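Hydrolase (Thermus thermophilus, PDB 1UFO) is probably a hydrolase of the alpha/beta hydrolase fold, its exact substrate and reaction not being established. Local coordinates at residues A29-L41 with A56-P70. Sequence-based numbering, arbitrary orientation.
Sequences ALHGLQGSKEHIL and AFDAPRHGEREGPPP
Lys37 and Ala56, the two residues most covered here, meet where a helix begins beside a strand end: Lys37 CB lies 3.8 Å from Ala56 CB, which Leu41 CG and Ile40 CG2 also touch. The lysine chain runs across the Asp58 carboxylate, extended at chi2 and chi3 and bent at the last torsion (chi4 -56°), which brings NZ within 2.7 Å of Glu64 OE1 and 2.9 Å of Asp58 OD1. NZ also pairs with Glu38 OE1, so one ammonium draws together three acids. Asp58 serves both segments: OD2 accepts the backbone N of Lys37 at 2.9 Å, while NZ and Glu64 N approach OD1 from opposite faces of its plane. A methionine in place of Lys37 would probably leave Asp58 and Glu38 without the cation they share with Glu64, although Arg7, also paired with Glu64, would still hold it.

Two histidines illustrate how imidazoles stitch loops together through backbone amides. His62 NE2 accepts Gln34 N at 3.0 Å in the ring plane, and its ND1 donates to Pro60 O. His31 NE2 accepts Ala59 N at 2.9 Å, tilted from the ring plane, and ND1 gives to Gly32 O, each ring thereby fixed at both nitrogens; their planes meet at 48°.

The contact joins the loops following parallel neighbours 25-30 and 52-56 of the alpha/beta hydrolase sheet, and Gly32 touches the probable Ser-His-Asp triad, consistent with a place beside the active site. Helix 77-103 packs against the loop 57-70 through Phe88, which meets Phe57 edge-to-face, while Leu16 of strand 13-20 touches Lys37 and Leu41.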
ATOM      1  N   ALA A  29     -16.017   9.247  -6.948  1.00  8.46           N
ATOM      2  CA  ALA A  29     -16.101   7.859  -6.370  1.00  8.19           C
ATOM      3  C   ALA A  29     -17.299   7.143  -6.921  1.00  9.04           C
ATOM      4  O   ALA A  29     -18.390   7.698  -6.944  1.00  8.62           O
ATOM      5  CB  ALA A  29     -16.168   7.933  -4.827  1.00 10.06           C
ATOM      6  N   LEU A  30     -17.091   5.890  -7.328  1.00  8.09           N
ATOM      7  CA  LEU A  30     -18.062   5.027  -7.998  1.00  8.46           C
ATOM      8  C   LEU A  30     -18.289   3.817  -7.137  1.00  9.73           C
ATOM      9  O   LEU A  30     -17.388   3.019  -6.881  1.00  8.54           O
ATOM     10  CB  LEU A  30     -17.555   4.557  -9.371  1.00  8.06           C
ATOM     11  CG  LEU A  30     -17.091   5.756 -10.225  1.00  9.96           C
ATOM     12  CD1 LEU A  30     -16.546   5.186 -11.587  1.00 11.47           C
ATOM     13  CD2 LEU A  30     -18.249   6.779 -10.548  1.00 10.34           C
ATOM     14  N   HIS A  31     -19.528   3.725  -6.616  1.00  9.44           N
ATOM     15  CA  HIS A  31     -19.889   2.696  -5.678  1.00  8.93           C
ATOM     16  C   HIS A  31     -20.020   1.326  -6.360  1.00  9.25           C
ATOM     17  O   HIS A  31     -19.959   1.232  -7.595  1.00  9.84           O
ATOM     18  CB  HIS A  31     -21.210   3.140  -4.964  1.00  9.22           C
ATOM     19  CG  HIS A  31     -22.431   3.107  -5.837  1.00  9.25           C
ATOM     20  ND1 HIS A  31     -23.017   1.930  -6.261  1.00  9.07           N
ATOM     21  CD2 HIS A  31     -23.166   4.127  -6.378  1.00  9.46           C
ATOM     22  CE1 HIS A  31     -24.099   2.221  -6.986  1.00 10.47           C
ATOM     23  NE2 HIS A  31     -24.218   3.557  -7.054  1.00  9.08           N
ATOM     24  N   GLY A  32     -20.295   0.288  -5.538  1.00 10.69           N
ATOM     25  CA  GLY A  32     -20.414  -1.048  -6.107  1.00 10.77           C
ATOM     26  C   GLY A  32     -21.839  -1.553  -6.209  1.00 10.40           C
ATOM     27  O   GLY A  32     -22.763  -0.801  -5.893  1.00 11.56           O
ATOM     28  N   LEU A  33     -21.990  -2.810  -6.633  1.00 10.60           N
ATOM     29  CA  LEU A  33     -23.322  -3.371  -6.799  1.00 11.08           C
ATOM     30  C   LEU A  33     -24.014  -3.386  -5.477  1.00 11.73           C
ATOM     31  O   LEU A  33     -23.407  -3.687  -4.419  1.00 12.15           O
ATOM     32  CB  LEU A  33     -23.166  -4.790  -7.394  1.00 13.40           C
ATOM     33  CG  LEU A  33     -24.438  -5.367  -7.915  1.00 15.64           C
ATOM     34  CD1 LEU A  33     -24.960  -4.530  -9.087  1.00 14.02           C
ATOM     35  CD2 LEU A  33     -24.108  -6.779  -8.413  1.00 16.46           C
ATOM     36  N   GLN A  34     -25.306  -3.036  -5.554  1.00 12.33           N
ATOM     37  CA  GLN A  34     -26.200  -2.873  -4.404  1.00 14.58           C
ATOM     38  C   GLN A  34     -25.817  -1.717  -3.460  1.00 14.93           C
ATOM     39  O   GLN A  34     -26.395  -1.589  -2.377  1.00 16.82           O
ATOM     40  CB  GLN A  34     -26.305  -4.160  -3.599  1.00 16.20           C
ATOM     41  CG  GLN A  34     -26.391  -5.446  -4.447  1.00 19.94           C
ATOM     42  CD  GLN A  34     -27.636  -5.584  -5.337  1.00 22.75           C
ATOM     43  OE1 GLN A  34     -27.658  -6.478  -6.203  1.00 25.43           O
ATOM     44  NE2 GLN A  34     -28.683  -4.729  -5.139  1.00 19.17           N
ATOM     45  N   GLY A  35     -24.851  -0.878  -3.861  1.00 12.05           N
ATOM     46  CA  GLY A  35     -24.450   0.226  -3.012  1.00 12.53           C
ATOM     47  C   GLY A  35     -25.107   1.518  -3.413  1.00 12.60           C
ATOM     48  O   GLY A  35     -26.161   1.509  -4.085  1.00 13.19           O
ATOM     49  N   SER A  36     -24.482   2.654  -3.016  1.00 12.17           N
ATOM     50  CA  SER A  36     -25.089   3.947  -3.314  1.00 10.21           C
ATOM     51  C   SER A  36     -24.013   5.032  -3.158  1.00 10.28           C
ATOM     52  O   SER A  36     -22.910   4.746  -2.616  1.00 10.38           O
ATOM     53  CB  SER A  36     -26.174   4.253  -2.264  1.00 12.96           C
ATOM     54  OG  SER A  36     -25.574   4.331  -0.965  1.00 13.53           O
ATOM     55  N   LYS A  37     -24.318   6.250  -3.608  1.00  9.59           N
ATOM     56  CA  LYS A  37     -23.382   7.362  -3.497  1.00  9.33           C
ATOM     57  C   LYS A  37     -23.062   7.664  -2.034  1.00 10.38           C
ATOM     58  O   LYS A  37     -21.933   7.963  -1.706  1.00 11.48           O
ATOM     59  CB  LYS A  37     -23.929   8.598  -4.257  1.00 10.68           C
ATOM     60  CG  LYS A  37     -25.215   9.130  -3.704  1.00 12.23           C
ATOM     61  CD  LYS A  37     -25.835  10.082  -4.732  1.00 11.56           C
ATOM     62  CE  LYS A  37     -27.105  10.781  -4.229  1.00 10.35           C
ATOM     63  NZ  LYS A  37     -28.216   9.807  -3.765  1.00 11.01           N
ATOM     64  N   GLU A  38     -24.041   7.536  -1.131  1.00  9.40           N
ATOM     65  CA  GLU A  38     -23.689   7.852   0.251  1.00  9.26           C
ATOM     66  C   GLU A  38     -22.779   6.801   0.864  1.00  9.39           C
ATOM     67  O   GLU A  38     -21.915   7.169   1.642  1.00 10.86           O
ATOM     68  CB  GLU A  38     -24.960   7.912   1.132  1.00 11.31           C
ATOM     69  CG  GLU A  38     -25.967   8.982   0.693  1.00 12.79           C
ATOM     70  CD  GLU A  38     -26.842   8.633  -0.544  1.00 13.86           C
ATOM     71  OE1 GLU A  38     -27.454   9.589  -1.085  1.00 13.97           O
ATOM     72  OE2 GLU A  38     -26.907   7.461  -0.973  1.00 12.81           O
ATOM     73  N   HIS A  39     -23.017   5.549   0.497  1.00 10.45           N
ATOM     74  CA  HIS A  39     -22.195   4.471   1.065  1.00 10.45           C
ATOM     75  C   HIS A  39     -20.718   4.620   0.652  1.00 10.52           C
ATOM     76  O   HIS A  39     -19.840   4.554   1.498  1.00 11.12           O
ATOM     77  CB  HIS A  39     -22.719   3.116   0.572  1.00 13.63           C
ATOM     78  CG  HIS A  39     -22.034   1.966   1.222  1.00 16.93           C
ATOM     79  ND1 HIS A  39     -21.512   0.913   0.501  1.00 19.05           N
ATOM     80  CD2 HIS A  39     -21.770   1.711   2.527  1.00 19.78           C
ATOM     81  CE1 HIS A  39     -20.968   0.045   1.346  1.00 19.19           C
ATOM     82  NE2 HIS A  39     -21.110   0.501   2.588  1.00 17.82           N
ATOM     83  N   ILE A  40     -20.464   4.837  -0.641  1.00  9.79           N
ATOM     84  CA  ILE A  40     -19.032   4.890  -1.036  1.00  9.54           C
ATOM     85  C   ILE A  40     -18.327   6.135  -0.424  1.00  8.72           C
ATOM     86  O   ILE A  40     -17.186   6.013   0.052  1.00  9.00           O
ATOM     87  CB  ILE A  40     -18.902   4.816  -2.600  1.00  9.17           C
ATOM     88  CG1 ILE A  40     -17.419   4.752  -2.993  1.00 11.81           C
ATOM     89  CG2 ILE A  40     -19.483   6.052  -3.262  1.00  8.74           C
ATOM     90  CD1 ILE A  40     -16.819   3.468  -2.570  1.00 15.92           C
ATOM     91  N   LEU A  41     -18.994   7.292  -0.296  1.00  9.29           N
ATOM     92  CA  LEU A  41     -18.292   8.443   0.307  1.00  9.82           C
ATOM     93  C   LEU A  41     -18.029   8.183   1.820  1.00  9.67           C
ATOM     94  O   LEU A  41     -16.992   8.594   2.337  1.00 10.51           O
ATOM     95  CB  LEU A  41     -19.082   9.726   0.122  1.00 10.03           C
ATOM     96  CG  LEU A  41     -19.137  10.117  -1.380  1.00  9.63           C
ATOM     97  CD1 LEU A  41     -19.667  11.560  -1.405  1.00 11.72           C
ATOM     98  CD2 LEU A  41     -17.785  10.033  -2.098  1.00 11.12           C
ATOM     99  N   ALA A  56     -19.900  11.784  -5.725  1.00 10.26           N
ATOM    100  CA  ALA A  56     -20.402  10.423  -5.991  1.00  9.29           C
ATOM    101  C   ALA A  56     -21.827  10.539  -6.466  1.00 10.81           C
ATOM    102  O   ALA A  56     -22.564  11.428  -6.015  1.00 11.18           O
ATOM    103  CB  ALA A  56     -20.344   9.607  -4.706  1.00 11.32           C
ATOM    104  N   PHE A  57     -22.220   9.692  -7.405  1.00  9.11           N
ATOM    105  CA  PHE A  57     -23.608   9.698  -7.806  1.00 10.55           C
ATOM    106  C   PHE A  57     -24.069   8.262  -7.878  1.00 10.50           C
ATOM    107  O   PHE A  57     -23.236   7.326  -7.903  1.00 10.39           O
ATOM    108  CB  PHE A  57     -23.806  10.428  -9.132  1.00 10.00           C
ATOM    109  CG  PHE A  57     -23.100   9.786 -10.331  1.00  9.19           C
ATOM    110  CD1 PHE A  57     -23.816   8.931 -11.193  1.00  8.02           C
ATOM    111  CD2 PHE A  57     -21.723  10.020 -10.575  1.00  8.74           C
ATOM    112  CE1 PHE A  57     -23.159   8.320 -12.311  1.00  8.64           C
ATOM    113  CE2 PHE A  57     -21.064   9.428 -11.685  1.00  9.77           C
ATOM    114  CZ  PHE A  57     -21.796   8.578 -12.550  1.00 10.01           C
ATOM    115  N   ASP A  58     -25.401   8.060  -7.862  1.00 10.10           N
ATOM    116  CA  ASP A  58     -25.923   6.704  -7.907  1.00 10.50           C
ATOM    117  C   ASP A  58     -25.863   6.103  -9.314  1.00 10.40           C
ATOM    118  O   ASP A  58     -26.172   6.766 -10.299  1.00 11.21           O
ATOM    119  CB  ASP A  58     -27.399   6.699  -7.462  1.00 11.31           C
ATOM    120  CG  ASP A  58     -27.574   6.966  -5.993  1.00 13.59           C
ATOM    121  OD1 ASP A  58     -28.577   7.654  -5.619  1.00 13.12           O
ATOM    122  OD2 ASP A  58     -26.736   6.503  -5.205  1.00 12.42           O
ATOM    123  N   ALA A  59     -25.499   4.833  -9.377  1.00  9.97           N
ATOM    124  CA  ALA A  59     -25.460   4.141 -10.678  1.00  9.50           C
ATOM    125  C   ALA A  59     -26.877   3.823 -11.121  1.00 10.61           C
ATOM    126  O   ALA A  59     -27.803   3.857 -10.331  1.00 12.49           O
ATOM    127  CB  ALA A  59     -24.668   2.815 -10.500  1.00 10.45           C
ATOM    128  N   PRO A  60     -27.022   3.521 -12.380  1.00 12.33           N
ATOM    129  CA  PRO A  60     -28.383   3.162 -12.838  1.00 12.91           C
ATOM    130  C   PRO A  60     -28.902   2.046 -11.961  1.00 13.84           C
ATOM    131  O   PRO A  60     -28.163   1.124 -11.546  1.00 12.73           O
ATOM    132  CB  PRO A  60     -28.157   2.688 -14.263  1.00 13.31           C
ATOM    133  CG  PRO A  60     -26.981   3.438 -14.726  1.00 14.97           C
ATOM    134  CD  PRO A  60     -26.043   3.517 -13.481  1.00 12.36           C
ATOM    135  N   ARG A  61     -30.200   2.092 -11.643  1.00 14.70           N
ATOM    136  CA  ARG A  61     -30.888   1.123 -10.821  1.00 15.73           C
ATOM    137  C   ARG A  61     -30.528   1.064  -9.326  1.00 15.42           C
ATOM    138  O   ARG A  61     -31.014   0.192  -8.591  1.00 16.02           O
ATOM    139  CB  ARG A  61     -30.702  -0.299 -11.383  1.00 17.77           C
ATOM    140  CG  ARG A  61     -31.235  -0.468 -12.729  1.00 18.25           C
ATOM    141  CD  ARG A  61     -31.112  -1.918 -13.200  1.00 17.71           C
ATOM    142  NE  ARG A  61     -31.881  -2.891 -12.430  1.00 21.51           N
ATOM    143  CZ  ARG A  61     -32.033  -4.137 -12.869  1.00 21.35           C
ATOM    144  NH1 ARG A  61     -31.448  -4.457 -14.019  1.00 21.06           N
ATOM    145  NH2 ARG A  61     -32.778  -5.038 -12.204  1.00 23.01           N
ATOM    146  N   HIS A  62     -29.723   2.004  -8.837  1.00 12.92           N
ATOM    147  CA  HIS A  62     -29.284   2.017  -7.489  1.00 12.11           C
ATOM    148  C   HIS A  62     -29.659   3.328  -6.758  1.00 11.33           C
ATOM    149  O   HIS A  62     -29.945   4.352  -7.394  1.00 11.78           O
ATOM    150  CB  HIS A  62     -27.732   1.934  -7.476  1.00 12.15           C
ATOM    151  CG  HIS A  62     -27.212   0.580  -7.822  1.00 12.56           C
ATOM    152  ND1 HIS A  62     -27.267   0.054  -9.096  1.00 11.79           N
ATOM    153  CD2 HIS A  62     -26.662  -0.380  -7.026  1.00 14.04           C
ATOM    154  CE1 HIS A  62     -26.772  -1.185  -9.066  1.00 13.31           C
ATOM    155  NE2 HIS A  62     -26.405  -1.459  -7.826  1.00 12.57           N
ATOM    156  N   GLY A  63     -29.662   3.250  -5.444  1.00 10.42           N
ATOM    157  CA  GLY A  63     -29.865   4.413  -4.620  1.00 10.52           C
ATOM    158  C   GLY A  63     -31.221   5.073  -4.831  1.00 10.98           C
ATOM    159  O   GLY A  63     -32.310   4.439  -4.655  1.00 14.36           O
ATOM    160  N   GLU A  64     -31.176   6.319  -5.249  1.00 13.23           N
ATOM    161  CA  GLU A  64     -32.422   7.072  -5.475  1.00 13.12           C
ATOM    162  C   GLU A  64     -33.016   6.839  -6.813  1.00 15.87           C
ATOM    163  O   GLU A  64     -34.161   7.279  -7.073  1.00 17.20           O
ATOM    164  CB  GLU A  64     -32.235   8.578  -5.254  1.00 13.02           C
ATOM    165  CG  GLU A  64     -31.744   8.868  -3.848  1.00 18.81           C
ATOM    166  CD  GLU A  64     -31.683  10.351  -3.462  1.00 23.79           C
ATOM    167  OE1 GLU A  64     -30.611  10.984  -3.604  1.00 23.23           O
ATOM    168  OE2 GLU A  64     -32.755  10.853  -2.956  1.00 27.99           O
ATOM    169  N   ARG A  65     -32.324   6.104  -7.680  1.00 14.85           N
ATOM    170  CA  ARG A  65     -32.817   5.859  -9.042  1.00 16.47           C
ATOM    171  C   ARG A  65     -33.781   4.698  -9.145  1.00 17.77           C
ATOM    172  O   ARG A  65     -33.769   3.854  -8.325  1.00 18.38           O
ATOM    173  CB  ARG A  65     -31.588   5.633  -9.950  1.00 14.98           C
ATOM    174  CG  ARG A  65     -30.693   6.859  -9.921  1.00 15.40           C
ATOM    175  CD  ARG A  65     -29.427   6.728 -10.775  1.00 15.56           C
ATOM    176  NE  ARG A  65     -29.741   6.610 -12.210  1.00 15.24           N
ATOM    177  CZ  ARG A  65     -28.799   6.654 -13.160  1.00 14.89           C
ATOM    178  NH1 ARG A  65     -27.518   6.793 -12.813  1.00 12.35           N
ATOM    179  NH2 ARG A  65     -29.096   6.579 -14.453  1.00 13.77           N
ATOM    180  N   GLU A  66     -34.633   4.644 -10.187  1.00 21.47           N
ATOM    181  CA  GLU A  66     -35.599   3.555 -10.252  1.00 23.88           C
ATOM    182  C   GLU A  66     -34.938   2.208 -10.354  1.00 24.06           C
ATOM    183  O   GLU A  66     -34.137   2.029 -11.248  1.00 23.20           O
ATOM    184  CB  GLU A  66     -36.570   3.732 -11.424  1.00 27.91           C
ATOM    185  CG  GLU A  66     -38.027   3.270 -11.032  1.00 34.74           C
ATOM    186  CD  GLU A  66     -38.743   4.286 -10.038  1.00 37.45           C
ATOM    187  OE1 GLU A  66     -39.941   4.085  -9.661  1.00 39.45           O
ATOM    188  OE2 GLU A  66     -38.096   5.298  -9.627  1.00 40.67           O
ATOM    189  N   GLY A  67     -35.281   1.293  -9.448  1.00 24.51           N
ATOM    190  CA  GLY A  67     -34.698  -0.060  -9.423  1.00 26.88           C
ATOM    191  C   GLY A  67     -35.738  -1.170  -9.519  1.00 29.26           C
ATOM    192  O   GLY A  67     -36.755  -0.975 -10.128  1.00 31.11           O
ATOM    193  N   PRO A  68     -35.541  -2.336  -8.895  1.00 30.45           N
ATOM    194  CA  PRO A  68     -34.395  -2.700  -8.080  1.00 29.74           C
ATOM    195  C   PRO A  68     -33.177  -2.953  -8.941  1.00 27.70           C
ATOM    196  O   PRO A  68     -33.224  -2.903 -10.189  1.00 26.36           O
ATOM    197  CB  PRO A  68     -34.887  -3.970  -7.369  1.00 31.15           C
ATOM    198  CG  PRO A  68     -35.673  -4.619  -8.394  1.00 31.82           C
ATOM    199  CD  PRO A  68     -36.443  -3.495  -9.076  1.00 31.50           C
ATOM    200  N   PRO A  69     -32.075  -3.215  -8.274  1.00 27.43           N
ATOM    201  CA  PRO A  69     -30.839  -3.486  -8.975  1.00 25.26           C
ATOM    202  C   PRO A  69     -30.968  -4.932  -9.487  1.00 23.88           C
ATOM    203  O   PRO A  69     -31.973  -5.609  -9.255  1.00 24.71           O
ATOM    204  CB  PRO A  69     -29.817  -3.432  -7.862  1.00 26.79           C
ATOM    205  CG  PRO A  69     -30.463  -2.443  -6.861  1.00 27.69           C
ATOM    206  CD  PRO A  69     -31.826  -3.008  -6.834  1.00 28.65           C
ATOM    207  N   PRO A  70     -29.972  -5.404 -10.168  1.00 21.54           N
ATOM    208  CA  PRO A  70     -29.918  -6.759 -10.708  1.00 21.70           C
ATOM    209  C   PRO A  70     -29.979  -7.746  -9.515  1.00 22.18           C
ATOM    210  O   PRO A  70     -29.376  -7.486  -8.485  1.00 19.94           O
ATOM    211  CB  PRO A  70     -28.540  -6.790 -11.373  1.00 22.63           C
ATOM    212  CG  PRO A  70     -28.317  -5.360 -11.822  1.00 23.88           C
ATOM    213  CD  PRO A  70     -28.942  -4.521 -10.741  1.00 21.82           C
TER
HETATM  214  O   HOH W   1     -20.874   6.369  -6.619  1.00  9.27           O
HETATM  215  O   HOH W   2     -28.746   0.866  -4.072  1.00 18.37           O
HETATM  216  O   HOH W   3     -28.907   6.931  -2.679  1.00 13.67           O